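Local coordinates for TqaA (Penicillium aethiopicum, PDB 5DLK), which is represented here by its terminal condensation-like domain, which binds a phosphopantetheine arm and probably releases the finished nonribosomal peptide by macrocyclization, at residues 129-132 / 133-136; 138-142 / 143-147; 280-283 / 284-287; 459-462 / 463-467. One frame throughout, in Å; residues are numbered along the deposited sequence.

Contact 1: 129-132 / 133-136; sequences GEDP and MEVC
D131 OD2 accepts a hydrogen bond from E134 N at 2.8 Å, and this side-chain-to-backbone bond identifies D131 as the N-cap of helix 132-144. The donor comes in on the anti side of the carboxylate oxygen and 25° out of the carboxylate plane, and the N-H...O angle of 144° makes it a bent bond. What brings OD2 over the first turn is the D131 side chain's first torsion (chi1 173°), which holds CG opposite the backbone N and beside the carbonyl carbon. M133 N lies 3.0 Å from the same OD2. The other carboxylate oxygen, OD1, accepts a hydrogen bond from water 1. In a capping box the E134 carboxylate would accept directly from D131 N; here water 2 stands between them, accepting from D131 N at 2.6 Å and donating to E134 OE1 at 3.0 Å. The two acids are close, with E134 OE2 4.0 Å from D131 OD2, like charges whose repulsion the N-terminal amides of the helix would probably ease. Backbone turns follow at once, V135 N to D131 O and C136 N to P132 O. On another side the extended E130 chain crosses V135 at about a right angle, its CD 3.6 Å from V135 CG2, while OE1 is held by W127 N. P132, V135 and C136 settle this helix start on strand 158-163, P132 and C136 also reach strand 169-177, and M133 leans on N71 and T73 of strand 67-75.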
# COMPACT_ATOMS: atom_id res chain seq x y z
N GLY A 129 -35.49 -12.38 -3.45
CA GLY A 129 -35.50 -11.04 -4.02
C GLY A 129 -34.54 -10.04 -3.39
O GLY A 129 -34.38 -8.94 -3.89
N GLU A 130 -33.90 -10.40 -2.29
CA GLU A 130 -33.00 -9.48 -1.59
C GLU A 130 -31.62 -9.54 -2.25
O GLU A 130 -31.10 -10.62 -2.48
CB GLU A 130 -32.94 -9.84 -0.10
CG GLU A 130 -31.93 -9.07 0.75
CD GLU A 130 -32.02 -9.42 2.24
OE1 GLU A 130 -32.04 -10.63 2.58
OE2 GLU A 130 -32.07 -8.49 3.07
N ASP A 131 -31.04 -8.39 -2.56
CA ASP A 131 -29.76 -8.39 -3.28
C ASP A 131 -28.58 -8.57 -2.34
O ASP A 131 -28.39 -7.79 -1.41
CB ASP A 131 -29.59 -7.10 -4.09
CG ASP A 131 -28.20 -7.00 -4.71
OD1 ASP A 131 -27.95 -7.66 -5.74
OD2 ASP A 131 -27.35 -6.29 -4.15
N PRO A 132 -27.76 -9.60 -2.59
CA PRO A 132 -26.65 -9.94 -1.70
C PRO A 132 -25.64 -8.80 -1.55
O PRO A 132 -25.12 -8.61 -0.47
CB PRO A 132 -26.00 -11.15 -2.38
CG PRO A 132 -27.00 -11.64 -3.36
CD PRO A 132 -27.80 -10.46 -3.78
N MET A 133 -25.39 -8.05 -2.62
CA MET A 133 -24.42 -6.96 -2.51
C MET A 133 -24.95 -5.86 -1.59
O MET A 133 -24.20 -5.29 -0.80
CB MET A 133 -24.07 -6.37 -3.89
CG MET A 133 -22.92 -5.34 -3.83
SD MET A 133 -21.34 -5.99 -3.23
CE MET A 133 -20.84 -7.04 -4.60
N GLU A 134 -26.26 -5.60 -1.65
CA GLU A 134 -26.87 -4.57 -0.81
C GLU A 134 -26.81 -4.96 0.67
O GLU A 134 -26.70 -4.09 1.54
CB GLU A 134 -28.32 -4.31 -1.23
CG GLU A 134 -28.43 -3.61 -2.59
CD GLU A 134 -29.86 -3.48 -3.08
OE1 GLU A 134 -30.79 -3.56 -2.24
OE2 GLU A 134 -30.06 -3.30 -4.31
N VAL A 135 -26.90 -6.25 0.95
CA VAL A 135 -26.70 -6.73 2.32
C VAL A 135 -25.25 -6.47 2.76
O VAL A 135 -25.00 -6.01 3.87
CB VAL A 135 -27.01 -8.24 2.43
CG1 VAL A 135 -26.55 -8.80 3.78
CG2 VAL A 135 -28.51 -8.47 2.21
N CYS A 136 -24.31 -6.80 1.88
CA CYS A 136 -22.89 -6.57 2.17
C CYS A 136 -22.63 -5.09 2.45
O CYS A 136 -21.91 -4.74 3.39
CB CYS A 136 -22.02 -7.03 1.00
SG CYS A 136 -21.94 -8.81 0.72
O HOH W 1 -25.39 -9.09 -5.76
O HOH W 2 -32.18 -6.17 -1.91

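Contact 2: 138-142 / 143-147; sequences ALWDG and KDWPT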
# COMPACT_ATOMS: atom_id res chain seq x y z
N ALA A 138 -24.80 -2.86 3.49
CA ALA A 138 -25.41 -2.48 4.76
C ALA A 138 -24.55 -2.88 5.97
O ALA A 138 -24.48 -2.14 6.95
CB ALA A 138 -26.83 -3.10 4.91
N LEU A 139 -23.93 -4.05 5.92
CA LEU A 139 -23.10 -4.51 7.03
C LEU A 139 -21.81 -3.68 7.08
O LEU A 139 -21.33 -3.33 8.16
CB LEU A 139 -22.76 -6.01 6.88
CG LEU A 139 -23.96 -6.96 7.07
CD1 LEU A 139 -23.49 -8.35 6.71
CD2 LEU A 139 -24.43 -6.88 8.52
N TRP A 140 -21.29 -3.36 5.90
CA TRP A 140 -20.07 -2.52 5.78
C TRP A 140 -20.27 -1.14 6.41
O TRP A 140 -19.56 -0.77 7.34
CB TRP A 140 -19.71 -2.38 4.30
CG TRP A 140 -18.50 -1.51 4.00
CD1 TRP A 140 -18.51 -0.26 3.45
CD2 TRP A 140 -17.12 -1.85 4.20
NE1 TRP A 140 -17.22 0.20 3.29
CE2 TRP A 140 -16.35 -0.75 3.75
CE3 TRP A 140 -16.46 -2.97 4.71
CZ2 TRP A 140 -14.94 -0.75 3.80
CZ3 TRP A 140 -15.06 -2.97 4.77
CH2 TRP A 140 -14.32 -1.86 4.30
N ASP A 141 -21.26 -0.40 5.92
CA ASP A 141 -21.57 0.93 6.44
C ASP A 141 -22.17 0.95 7.83
O ASP A 141 -22.05 1.94 8.55
CB ASP A 141 -22.53 1.65 5.49
CG ASP A 141 -21.85 2.08 4.20
OD1 ASP A 141 -20.62 2.32 4.22
OD2 ASP A 141 -22.55 2.18 3.17
N GLY A 142 -22.85 -0.13 8.22
CA GLY A 142 -23.56 -0.12 9.47
C GLY A 142 -22.71 -0.56 10.64
O GLY A 142 -22.99 -0.20 11.78
N LYS A 143 -21.67 -1.35 10.39
CA LYS A 143 -20.85 -1.78 11.51
C LYS A 143 -19.41 -2.16 11.16
O LYS A 143 -18.51 -1.92 11.96
CB LYS A 143 -21.53 -2.95 12.24
CG LYS A 143 -21.66 -4.23 11.45
CD LYS A 143 -22.46 -5.30 12.24
CE LYS A 143 -21.76 -5.74 13.52
NZ LYS A 143 -20.53 -6.53 13.25
N ASP A 144 -19.17 -2.72 9.98
CA ASP A 144 -17.84 -3.27 9.70
C ASP A 144 -16.74 -2.17 9.73
O ASP A 144 -15.74 -2.33 10.44
CB ASP A 144 -17.80 -4.01 8.35
CG ASP A 144 -18.68 -5.27 8.35
OD1 ASP A 144 -19.14 -5.69 9.44
OD2 ASP A 144 -18.90 -5.85 7.26
N TRP A 145 -16.89 -1.07 8.99
CA TRP A 145 -15.80 -0.07 9.07
C TRP A 145 -16.01 0.97 10.21
O TRP A 145 -15.02 1.39 10.81
CB TRP A 145 -15.55 0.62 7.69
CG TRP A 145 -16.59 1.59 7.19
CD1 TRP A 145 -17.55 1.36 6.24
CD2 TRP A 145 -16.75 2.96 7.59
NE1 TRP A 145 -18.31 2.49 6.05
CE2 TRP A 145 -17.84 3.48 6.86
CE3 TRP A 145 -16.07 3.79 8.49
CZ2 TRP A 145 -18.27 4.80 7.01
CZ3 TRP A 145 -16.51 5.09 8.65
CH2 TRP A 145 -17.60 5.59 7.91
N PRO A 146 -17.26 1.36 10.55
CA PRO A 146 -17.36 2.30 11.68
C PRO A 146 -16.84 1.80 13.02
O PRO A 146 -16.47 2.62 13.87
CB PRO A 146 -18.87 2.56 11.77
CG PRO A 146 -19.35 2.36 10.37
CD PRO A 146 -18.56 1.21 9.86
N THR A 147 -16.80 0.49 13.23
CA THR A 147 -16.31 -0.04 14.50
C THR A 147 -14.90 -0.61 14.39
O THR A 147 -14.42 -1.29 15.31
CB THR A 147 -17.24 -1.14 15.06
OG1 THR A 147 -17.28 -2.24 14.15
CG2 THR A 147 -18.62 -0.60 15.25
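W140 points its indole CG away from its own backbone N (chi1 178°), whereas W145 carries CG between backbone N and carbonyl carbon (chi1 72°); together these torsions lay the second indole across the first. The setting is the C-terminal end of helix 132-144, the crossover helix of a beta-alpha-beta unit with strands 122-125 and 158-163, where the coil widens into a pi-type turn. The evidence is in the backbone: D144 N bonds to L139 O at 2.9 Å and W145 N to W140 O at 3.2 Å, both spanning five residues. L139 O also accepts from K143 N, which comes from above the carbonyl plane. The two indoles meet obliquely, planes at 56°, with W145 CD1 over one face of W140, 3.2 Å from NE1. W145 CB adds a CH-pi contact, 4.2 Å from the centroid of the W140 six-membered ring. P146 CD rests against a face of the W145 ring. Outside the turn W140 meets the rings of F67 and F413, and W145 has R415 as a cation-pi partner. Replacing W140 with an alanine would probably leave W145 CB and CD1 without the face they lie against and open a gap beside F67 and F413. D144 turns its carboxylate to R122, in a salt bridge, and D141 OD2 pairs with K137. The remaining oxygen, D141 OD1, receives W145 NE1 at 3.0 Å on its anti lone pair, nearly straight and within the indole plane.

Contact 3: 280-283 / 284-287; sequences GITM and ATLV
The carbonyl planes of T282 and M283 are the flat groups that the next turn meets, since no ring takes part. L286 N approaches T282 O at 3.1 Å, tilted 19° from the carbonyl plane, while V287 N reaches M283 O at 3.0 Å from almost straight ahead. Beside that second oxygen lies a methyl, V287 CG2, 3.4 Å from M283 O. These two bonds are the first i-to-i+4 links of helix 283-299, with T282 at the N-cap position. The T282 side chain sets OG1 between its backbone N and carbonyl carbon (chi1 68°), which turns the hydroxyl toward the first turn, 3.1 Å from T285 OG1. The threonines cross at about a right angle. T285 OG1 is hydrogen-bonded to Q354 OE1, an oxygen that T282 N shares, so one glutamine of helix 346-358 grips both ends of this turn. Its NE2 holds G280 O as well. Two apolar contacts accompany them: I281 CG2 meets T285 CG2 at 3.9 Å, and the bent M283 chain brings SD to 4.1 Å from L286 CD2. M283 and L286 then pack on P275 and L277. T282 binds the phosphopantetheine arm in another structure of this protein, although none is bound here; side chain to side chain, T285 lies about 6 Å from the further binding residue Y357, and A284 about 6 Å from another, N392. The helix start with T282 at its N-cap position thus borders the carrier-arm site of the condensation domain.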
# COMPACT_ATOMS: atom_id res chain seq x y z
N GLY A 280 13.42 5.06 -22.75
CA GLY A 280 14.16 4.86 -21.52
C GLY A 280 13.55 5.50 -20.28
O GLY A 280 14.02 5.27 -19.17
N ILE A 281 12.50 6.29 -20.47
CA ILE A 281 11.85 7.01 -19.37
C ILE A 281 10.52 6.37 -18.97
O ILE A 281 9.67 6.14 -19.83
CB ILE A 281 11.59 8.48 -19.74
CG1 ILE A 281 12.92 9.21 -20.01
CG2 ILE A 281 10.78 9.19 -18.64
CD1 ILE A 281 13.90 9.16 -18.85
N THR A 282 10.34 6.08 -17.68
CA THR A 282 9.11 5.46 -17.22
C THR A 282 8.02 6.48 -16.90
O THR A 282 8.27 7.68 -16.76
CB THR A 282 9.34 4.63 -15.94
OG1 THR A 282 9.67 5.50 -14.85
CG2 THR A 282 10.45 3.61 -16.16
N MET A 283 6.79 5.97 -16.79
CA MET A 283 5.66 6.81 -16.46
C MET A 283 5.83 7.39 -15.05
O MET A 283 5.51 8.55 -14.82
CB MET A 283 4.34 6.02 -16.55
CG MET A 283 3.09 6.91 -16.47
SD MET A 283 2.94 8.06 -17.85
CE MET A 283 2.59 6.90 -19.18
N ALA A 284 6.34 6.60 -14.12
CA ALA A 284 6.56 7.10 -12.76
C ALA A 284 7.51 8.31 -12.77
O ALA A 284 7.28 9.29 -12.06
CB ALA A 284 7.11 6.01 -11.85
N THR A 285 8.56 8.22 -13.57
CA THR A 285 9.51 9.33 -13.72
C THR A 285 8.84 10.59 -14.23
O THR A 285 9.07 11.69 -13.74
CB THR A 285 10.66 8.92 -14.66
OG1 THR A 285 11.43 7.92 -14.00
CG2 THR A 285 11.59 10.11 -14.97
N LEU A 286 8.00 10.42 -15.25
CA LEU A 286 7.29 11.54 -15.83
C LEU A 286 6.42 12.24 -14.78
O LEU A 286 6.43 13.46 -14.65
CB LEU A 286 6.45 11.06 -17.02
CG LEU A 286 5.70 12.14 -17.81
CD1 LEU A 286 6.68 13.18 -18.33
CD2 LEU A 286 4.99 11.48 -18.98
N VAL A 287 5.70 11.46 -13.98
CA VAL A 287 4.86 12.04 -12.96
C VAL A 287 5.68 12.74 -11.87
O VAL A 287 5.35 13.85 -11.41
CB VAL A 287 3.98 10.96 -12.29
CG1 VAL A 287 3.25 11.56 -11.11
CG2 VAL A 287 3.02 10.36 -13.33

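Contact 4: 459-462 / 463-467; sequences IITK and FSTDP
I459 and F463 make the apolar part: side by side and pointing the same way, they place I459 CG2 over one face of the phenyl ring, 3.6 Å from its centroid and 17° off the ring normal, a CH-pi contact displaced toward CZ. The rest of the ring fits among L286, L293, V346 and L349 of helices 283-299 and 346-358. With an alanine in place of F463, the I459 methyl would probably lose the face beneath it and a gap would open between helix 446-465 and those two helices. Polar contacts come next. F463 N to I459 O, at 2.8 Å, S464 N to I460 O and D466 N to K462 O continue the helix. T461 O takes two donors from T465, its N at 2.9 Å and its OG1 at 2.7 Å, which arrive from opposite faces of the carbonyl plane. Water makes up the third kind: water 3 donates to both K462 O and D466 O. Beyond the segments, S464 OG bonds to T276 N and K462 NZ to T475 O. I459 and F463 are thus buried, while T461 O and K462 O each gain a second donor, hydroxyl and water respectively, beside a backbone N-H.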
# COMPACT_ATOMS: atom_id res chain seq x y z
N ILE A 459 1.48 19.81 -16.64
CA ILE A 459 2.94 19.65 -16.77
C ILE A 459 3.29 18.31 -17.38
O ILE A 459 4.14 18.24 -18.28
CB ILE A 459 3.65 19.82 -15.41
CG1 ILE A 459 3.42 21.23 -14.87
CG2 ILE A 459 5.18 19.55 -15.56
CD1 ILE A 459 3.56 21.31 -13.36
N ILE A 460 2.64 17.24 -16.92
CA ILE A 460 2.90 15.91 -17.49
C ILE A 460 2.66 15.92 -19.00
O ILE A 460 3.48 15.44 -19.79
CB ILE A 460 2.00 14.84 -16.84
CG1 ILE A 460 2.41 14.61 -15.37
CG2 ILE A 460 2.09 13.53 -17.61
CD1 ILE A 460 1.40 13.73 -14.56
N THR A 461 1.51 16.45 -19.41
CA THR A 461 1.22 16.51 -20.84
C THR A 461 2.21 17.40 -21.60
O THR A 461 2.62 17.08 -22.71
CB THR A 461 -0.21 17.00 -21.09
OG1 THR A 461 -1.12 16.05 -20.54
CG2 THR A 461 -0.46 17.14 -22.58
N LYS A 462 2.61 18.52 -21.00
CA LYS A 462 3.58 19.39 -21.66
C LYS A 462 4.93 18.69 -21.84
O LYS A 462 5.55 18.77 -22.90
CB LYS A 462 3.74 20.69 -20.88
CG LYS A 462 4.55 21.76 -21.60
CD LYS A 462 4.13 23.16 -21.15
CE LYS A 462 2.64 23.39 -21.35
NZ LYS A 462 2.23 24.78 -21.00
N PHE A 463 5.38 17.99 -20.80
CA PHE A 463 6.63 17.23 -20.87
C PHE A 463 6.60 16.20 -22.00
O PHE A 463 7.56 16.04 -22.75
CB PHE A 463 6.91 16.53 -19.55
CG PHE A 463 7.48 17.42 -18.45
CD1 PHE A 463 7.66 18.77 -18.63
CD2 PHE A 463 7.84 16.85 -17.23
CE1 PHE A 463 8.17 19.57 -17.60
CE2 PHE A 463 8.38 17.63 -16.21
CZ PHE A 463 8.55 18.98 -16.38
N SER A 464 5.46 15.51 -22.10
CA SER A 464 5.24 14.46 -23.07
C SER A 464 5.23 15.01 -24.50
O SER A 464 5.82 14.43 -25.43
CB SER A 464 3.89 13.77 -22.76
OG SER A 464 3.49 12.90 -23.80
N THR A 465 4.54 16.13 -24.66
CA THR A 465 4.36 16.78 -25.96
C THR A 465 5.69 17.32 -26.53
O THR A 465 5.94 17.21 -27.73
CB THR A 465 3.31 17.90 -25.84
OG1 THR A 465 2.09 17.33 -25.35
CG2 THR A 465 3.04 18.56 -27.19
N ASP A 466 6.54 17.90 -25.68
CA ASP A 466 7.84 18.38 -26.17
C ASP A 466 8.99 18.10 -25.20
O ASP A 466 9.40 18.99 -24.46
CB ASP A 466 7.80 19.88 -26.46
CG ASP A 466 9.05 20.36 -27.20
OD1 ASP A 466 9.89 19.52 -27.57
OD2 ASP A 466 9.18 21.59 -27.43
N PRO A 467 9.54 16.89 -25.25
CA PRO A 467 10.59 16.52 -24.30
C PRO A 467 11.91 17.28 -24.53
O PRO A 467 12.80 17.19 -23.69
CB PRO A 467 10.79 15.02 -24.55
CG PRO A 467 9.69 14.59 -25.41
CD PRO A 467 9.16 15.78 -26.13
O HOH W 3 7.69 20.41 -22.97

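In the fold
Read from the N terminus, the four contacts come in series, none nested or crossing. Contact 1 closes the loop from strand 122-125 as helix 132-144 starts, and contact 2 finishes the same helix about 15 Å away between centres, before the chain goes on to strand 158-163. Contact 3 closes the loop that follows strand 265-272 at the start of helix 283-299, and contact 4 ends helix 446-465. Contacts 2 and 3 sit on opposite sides of the chain's centre, about 39 Å apart between centres, one in each lobe of the condensation fold. Distant in sequence, contacts 3 and 4 touch: L286 CD1 lies 3.6 Å from F463 CB, joining the two helices.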